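Local coordinates for transcriptional regulator, LacI family (Arthrobacter sp., PDB 4RKQ), which probably binds a small effector, perhaps a sugar, in a periplasmic-binding-protein-like domain and regulates transcription in response, as LacI-family repressors do, at residues G9-Q12 with G13-S17; G263-T266 with P267-S271. One frame throughout, in Å; residues are numbered along the deposited sequence. Where two conformers were deposited one is given.

Contact 1 (G9-Q12 with G13-S17); sequences GLVQ and GARTS
R15 reaches back along its own chain and grips the carbonyl of Q12. From CB the side chain sets out with CG beside the backbone N, and the chain then bends at chi2 (-52°), which brings the edge of the guanidinium back to the carbonyls of Q12 and G13. R15 NE donates to G13 O at 2.8 Å; this oxygen lies somewhat out of the guanidinium plane, and the N-H...O angle of 131° makes the bond a bent one. R15 NE also leans on Q12 O, but at 3.4 Å that bond is weak. R15 NH2 makes the firmer of the two bonds to Q12 O, 3.0 Å long and fairly straight (157°), with the oxygen at the guanidinium edge and nearly in its plane. R15 NH2 also has V11 CG1 3.5 Å away, the valine and arginine side chains crossing at roughly a right angle. NH1 is taken up by the carbonyl of G45, in the loop before strand 47-52. One cationic group thus gathers three backbone carbonyls; its positive charge probably strengthens the bonds to their dipoles, and R15 links Q12 and G13 to G45 within the irregular loop that precedes strand 17-22.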
# COMPACT_ATOMS: atom_id res chain seq x y z
N GLY A 9 -29.99 -22.77 6.36
CA GLY A 9 -28.58 -22.60 6.71
C GLY A 9 -27.80 -21.66 5.81
O GLY A 9 -26.71 -21.22 6.18
N LEU A 10 -28.34 -21.33 4.65
CA LEU A 10 -27.61 -20.55 3.64
C LEU A 10 -27.54 -19.04 3.93
O LEU A 10 -28.29 -18.50 4.74
CB LEU A 10 -28.21 -20.76 2.25
CG LEU A 10 -28.04 -22.16 1.66
CD1 LEU A 10 -28.94 -22.33 0.44
CD2 LEU A 10 -26.57 -22.42 1.32
N VAL A 11 -26.64 -18.38 3.21
CA VAL A 11 -26.59 -16.92 3.15
C VAL A 11 -27.78 -16.48 2.31
O VAL A 11 -28.04 -17.02 1.24
CB VAL A 11 -25.27 -16.44 2.53
CG1 VAL A 11 -25.33 -14.95 2.20
CG2 VAL A 11 -24.12 -16.79 3.49
N GLN A 12 -28.53 -15.51 2.81
CA GLN A 12 -29.79 -15.14 2.18
C GLN A 12 -29.79 -13.70 1.74
O GLN A 12 -29.08 -12.85 2.34
CB GLN A 12 -30.94 -15.41 3.13
CG GLN A 12 -31.11 -16.92 3.33
CD GLN A 12 -31.82 -17.26 4.61
OE1 GLN A 12 -32.28 -16.37 5.32
NE2 GLN A 12 -31.91 -18.55 4.91
N GLY A 13 -30.56 -13.46 0.68
CA GLY A 13 -30.72 -12.14 0.07
C GLY A 13 -29.61 -11.88 -0.92
O GLY A 13 -28.44 -11.87 -0.53
N ALA A 14 -29.96 -11.69 -2.20
CA ALA A 14 -29.00 -11.27 -3.23
C ALA A 14 -28.42 -9.89 -2.88
O ALA A 14 -29.14 -8.98 -2.50
CB ALA A 14 -29.67 -11.25 -4.60
N ARG A 15 -27.11 -9.76 -3.04
CA ARG A 15 -26.37 -8.65 -2.46
C ARG A 15 -25.98 -7.63 -3.49
O ARG A 15 -25.71 -7.98 -4.63
CB ARG A 15 -25.10 -9.15 -1.77
CG ARG A 15 -25.34 -10.18 -0.67
CD ARG A 15 -26.37 -9.68 0.35
NE ARG A 15 -26.70 -10.70 1.37
CZ ARG A 15 -26.00 -10.90 2.47
NH1 ARG A 15 -24.91 -10.19 2.73
NH2 ARG A 15 -26.38 -11.85 3.33
N THR A 16 -25.95 -6.38 -3.05
CA THR A 16 -25.39 -5.31 -3.80
C THR A 16 -23.92 -5.55 -4.09
O THR A 16 -23.18 -6.03 -3.25
CB THR A 16 -25.55 -3.99 -3.04
OG1 THR A 16 -26.92 -3.69 -2.99
CG2 THR A 16 -24.79 -2.83 -3.72
N SER A 17 -23.52 -5.22 -5.31
CA SER A 17 -22.16 -5.39 -5.73
C SER A 17 -21.64 -4.04 -6.16
O SER A 17 -22.28 -3.37 -6.93
CB SER A 17 -22.13 -6.36 -6.92
OG SER A 17 -20.82 -6.37 -7.47

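Contact 2 (G263-T266 with P267-S271); sequences GAVT and PGSQS
T266 and S269 are the ends of a type II beta turn, closed by the bond from S269 N to T266 O at 3.1 Å. P267 and G268 fill its two corners, and G268 has the positive phi (84°) that this turn requires at its third position. The donor of the closing bond stands well above the carbonyl plane of T266, while the hydroxyl of S269 approaches the same oxygen much nearer that plane. S269 OG lies only 2.7 Å from T266 O and gives it a second bond; it gets there because chi1 of 73° puts it between the backbone N and the carbonyl carbon. A water accepts from T266 N at 2.9 Å and donates to S269 OG, making a further, water-mediated link across the turn. With an alanine in place of S269, T266 O would probably keep just the backbone bond across the turn and the water would lose an acceptor. V265 CG1 rests loosely, 4.1 Å from S269 OG, and T266 CG2 sits 3.5 Å from P267 CD. The turn lies in the loop that connects helix 246-262 to strand 273-281: V265 pairs through its backbone with G259 in the helix, G268 pairs likewise with A105 just ahead of strand 106-110, and the chain enters a short 3-10 segment at Q270 on its way to the strand.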
# COMPACT_ATOMS: atom_id res chain seq x y z
N GLY A 263 -32.70 6.20 -3.25
CA GLY A 263 -33.52 7.30 -3.73
C GLY A 263 -33.54 8.46 -2.75
O GLY A 263 -34.13 9.50 -3.03
N ALA A 264 -32.85 8.33 -1.63
CA ALA A 264 -32.75 9.43 -0.70
C ALA A 264 -32.02 10.64 -1.31
O ALA A 264 -32.33 11.76 -0.96
CB ALA A 264 -32.10 9.02 0.61
N VAL A 265 -31.07 10.40 -2.22
CA VAL A 265 -30.30 11.47 -2.85
C VAL A 265 -30.55 11.40 -4.35
O VAL A 265 -30.50 10.34 -4.96
CB VAL A 265 -28.78 11.34 -2.55
CG1 VAL A 265 -27.98 12.32 -3.42
CG2 VAL A 265 -28.48 11.54 -1.08
N THR A 266 -30.82 12.55 -4.96
CA THR A 266 -31.02 12.58 -6.39
C THR A 266 -29.66 12.64 -7.08
O THR A 266 -28.83 13.46 -6.70
CB THR A 266 -31.83 13.81 -6.83
OG1 THR A 266 -33.14 13.71 -6.29
CG2 THR A 266 -31.95 13.88 -8.35
N PRO A 267 -29.45 11.78 -8.09
CA PRO A 267 -28.20 11.76 -8.82
C PRO A 267 -27.96 13.10 -9.48
O PRO A 267 -28.86 13.67 -10.11
CB PRO A 267 -28.39 10.68 -9.87
CG PRO A 267 -29.54 9.85 -9.39
CD PRO A 267 -30.38 10.72 -8.54
N GLY A 268 -26.76 13.62 -9.31
CA GLY A 268 -26.37 14.83 -9.95
C GLY A 268 -26.78 16.07 -9.20
O GLY A 268 -26.34 17.14 -9.53
N SER A 269 -27.62 15.94 -8.18
CA SER A 269 -28.08 17.09 -7.43
C SER A 269 -27.00 17.70 -6.57
O SER A 269 -25.94 17.11 -6.35
CB SER A 269 -29.23 16.65 -6.52
OG SER A 269 -28.77 15.85 -5.42
N GLN A 270 -27.27 18.89 -6.02
CA GLN A 270 -26.29 19.50 -5.12
C GLN A 270 -25.95 18.64 -3.90
O GLN A 270 -24.80 18.60 -3.46
CB GLN A 270 -26.79 20.86 -4.66
CG GLN A 270 -26.70 21.85 -5.80
CD GLN A 270 -27.15 23.20 -5.35
OE1 GLN A 270 -26.39 23.94 -4.73
NE2 GLN A 270 -28.40 23.52 -5.62
N SER A 271 -26.94 17.92 -3.40
CA SER A 271 -26.74 17.06 -2.24
C SER A 271 -25.91 15.83 -2.59
O SER A 271 -25.46 15.12 -1.71
CB SER A 271 -28.08 16.61 -1.65
OG SER A 271 -28.92 17.72 -1.42
O HOH W 1 -31.09 14.97 -3.32

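Both contacts are local and lie at the surface, with no buried residue among those that touch, and their centres are about 27 Å apart. Contact 1 belongs to the N-terminal lead into strand 17-22, far out from the centre of the chain; contact 2 belongs to the connection from helix 246-262 to strand 273-281, closer in. They share no helix or strand and lead into different strands. In each, a side chain donates to backbone carbonyl oxygen, several in contact 1 and one in contact 2, but the donors differ: a charged guanidinium spanning several carbonyls in contact 1, and a neutral hydroxyl reinforcing a regular turn, with a water's help, in contact 2.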